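Local coordinates for hypothetical 27.5 kDa protein in SPX19-GCR2 intergenic region (Saccharomyces cerevisiae, PDB 1JZT) that catalyses the epimerization of the R and S forms of NAD(P)HX, the hydrated and damaged form of NAD(P)H, so that both can be repaired, at residues Gln30-Ala35 / Thr99-Gln104. Sequence-based numbering, arbitrary orientation.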
# COMPACT_ATOMS: atom_id res chain seq x y z
N GLN A 30 -9.04 -1.88 -13.23
CA GLN A 30 -9.25 -0.46 -12.98
C GLN A 30 -8.99 -0.08 -11.53
O GLN A 30 -8.23 0.84 -11.24
CB GLN A 30 -10.69 -0.05 -13.31
CG GLN A 30 -11.03 0.01 -14.79
CD GLN A 30 -12.53 0.14 -14.98
OE1 GLN A 30 -13.26 -0.85 -14.90
NE2 GLN A 30 -13.00 1.36 -15.21
N LEU A 31 -9.64 -0.79 -10.61
CA LEU A 31 -9.50 -0.48 -9.19
C LEU A 31 -8.06 -0.58 -8.70
O LEU A 31 -7.59 0.27 -7.94
CB LEU A 31 -10.41 -1.39 -8.37
CG LEU A 31 -11.91 -1.23 -8.65
CD1 LEU A 31 -12.70 -2.09 -7.67
CD2 LEU A 31 -12.33 0.23 -8.52
N MSE A 32 -7.36 -1.63 -9.13
CA MSE A 32 -5.98 -1.84 -8.73
C MSE A 32 -5.06 -0.76 -9.30
O MSE A 32 -4.13 -0.29 -8.63
CB MSE A 32 -5.52 -3.24 -9.18
CG MSE A 32 -4.15 -3.65 -8.67
SE MSE A 32 -3.95 -5.60 -8.72
CE MSE A 32 -5.12 -6.05 -7.25
N GLU A 33 -5.32 -0.35 -10.54
CA GLU A 33 -4.52 0.69 -11.17
C GLU A 33 -4.72 2.00 -10.41
O GLU A 33 -3.76 2.70 -10.08
CB GLU A 33 -4.96 0.88 -12.63
CG GLU A 33 -4.09 1.84 -13.43
CD GLU A 33 -2.65 1.37 -13.55
OE1 GLU A 33 -2.39 0.15 -13.51
OE2 GLU A 33 -1.77 2.25 -13.69
N LEU A 34 -5.98 2.33 -10.13
CA LEU A 34 -6.29 3.56 -9.40
C LEU A 34 -5.74 3.50 -7.98
O LEU A 34 -5.20 4.48 -7.48
CB LEU A 34 -7.81 3.79 -9.38
CG LEU A 34 -8.49 4.14 -10.71
CD1 LEU A 34 -10.00 4.24 -10.50
CD2 LEU A 34 -7.95 5.46 -11.25
N ALA A 35 -5.85 2.34 -7.33
CA ALA A 35 -5.34 2.19 -5.96
C ALA A 35 -3.82 2.34 -5.93
O ALA A 35 -3.28 3.07 -5.09
CB ALA A 35 -5.75 0.83 -5.40
N THR A 99 -3.09 -16.22 -10.99
CA THR A 99 -3.70 -14.91 -11.23
C THR A 99 -2.98 -14.24 -12.40
O THR A 99 -1.84 -13.79 -12.26
CB THR A 99 -3.59 -14.01 -9.99
OG1 THR A 99 -4.08 -14.71 -8.84
CG2 THR A 99 -4.40 -12.73 -10.18
N GLU A 100 -3.65 -14.18 -13.54
CA GLU A 100 -3.08 -13.59 -14.74
C GLU A 100 -2.66 -12.13 -14.64
O GLU A 100 -1.57 -11.76 -15.08
CB GLU A 100 -4.05 -13.74 -15.91
CG GLU A 100 -3.67 -14.84 -16.87
CD GLU A 100 -2.28 -14.64 -17.44
OE1 GLU A 100 -2.05 -13.59 -18.09
OE2 GLU A 100 -1.41 -15.51 -17.23
N PHE A 101 -3.52 -11.30 -14.07
CA PHE A 101 -3.23 -9.88 -13.95
C PHE A 101 -1.93 -9.58 -13.20
O PHE A 101 -1.21 -8.65 -13.55
CB PHE A 101 -4.41 -9.14 -13.32
CG PHE A 101 -4.29 -7.65 -13.41
CD1 PHE A 101 -3.97 -7.03 -14.62
CD2 PHE A 101 -4.46 -6.86 -12.28
CE1 PHE A 101 -3.81 -5.65 -14.69
CE2 PHE A 101 -4.31 -5.47 -12.34
CZ PHE A 101 -3.98 -4.87 -13.55
N TYR A 102 -1.63 -10.37 -12.17
CA TYR A 102 -0.40 -10.15 -11.41
C TYR A 102 0.82 -10.36 -12.31
O TYR A 102 1.80 -9.63 -12.22
CB TYR A 102 -0.30 -11.10 -10.21
CG TYR A 102 -1.37 -10.92 -9.16
CD1 TYR A 102 -2.20 -9.79 -9.15
CD2 TYR A 102 -1.56 -11.88 -8.16
CE1 TYR A 102 -3.19 -9.63 -8.18
CE2 TYR A 102 -2.53 -11.72 -7.19
CZ TYR A 102 -3.34 -10.60 -7.20
OH TYR A 102 -4.31 -10.46 -6.23
N LYS A 103 0.74 -11.37 -13.18
CA LYS A 103 1.84 -11.67 -14.09
C LYS A 103 2.02 -10.52 -15.07
O LYS A 103 3.14 -10.14 -15.42
CB LYS A 103 1.56 -12.96 -14.88
CG LYS A 103 1.25 -14.20 -14.03
CD LYS A 103 0.73 -15.33 -14.92
CE LYS A 103 0.34 -16.59 -14.14
NZ LYS A 103 1.51 -17.31 -13.57
N GLN A 104 0.90 -9.97 -15.53
CA GLN A 104 0.93 -8.86 -16.48
C GLN A 104 1.52 -7.62 -15.81
O GLN A 104 2.27 -6.87 -16.44
CB GLN A 104 -0.48 -8.57 -16.99
CG GLN A 104 -1.10 -9.70 -17.81
CD GLN A 104 -2.55 -9.42 -18.17
OE1 GLN A 104 -3.37 -9.14 -17.30
NE2 GLN A 104 -2.87 -9.51 -19.46
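Met32, a selenomethionine in this crystal, reaches from helix 28-46 into the angle between Phe101 and Tyr102, two neighbouring residues of the first turn of helix 100-111. Its SE atom is the point of closest approach, 3.6 Å from Phe101 CE2 and 4.1 Å from Tyr102 CE1. Both are Met-aromatic contacts made at the ring edge: SE lies 4.8 Å from the centroid of the Phe101 ring, 76° off its normal, and 5.4 Å from the centroid of the Tyr102 ring. With CG anti to the backbone N (chi1 -173°) and chi2 also extended, Met32 projects its selenium well clear of its own helix, and the bend at chi3 then turns CE to within 4.2 Å of Tyr102 CE1. Phe101 and Met32 run past each other in opposite directions, so that Phe101 CE2 also comes near Met32 CB; Tyr102 instead lies roughly at right angles to the Met32 chain.

The two helices are joined here by side chains alone, the nearest CA atoms, those of Met32 and Phe101, being 10.0 Å apart. Helix 69-83, which follows the first strand of the Rossmann-like YjeF N-terminal fold, packs against this junction through Asn69 and Asp73, both touched by Met32. These two residues are predicted to bind NADPHX, which places the Met32 side chain beside the probable substrate site. Tyr102 is buried, one face of its ring being covered by Thr99 CG2, 3.5 Å above the plane and over its centre.

Toward the solvent the contact thins out. Phe101 is partly exposed, and Glu33, one residue beyond Met32, comes no nearer to residues 99-104 than the 5.3 Å between its OE1 and Phe101 CZ and turns its carboxylate to helix 69-83, forming a salt bridge with Arg79 and a hydrogen bond with His80.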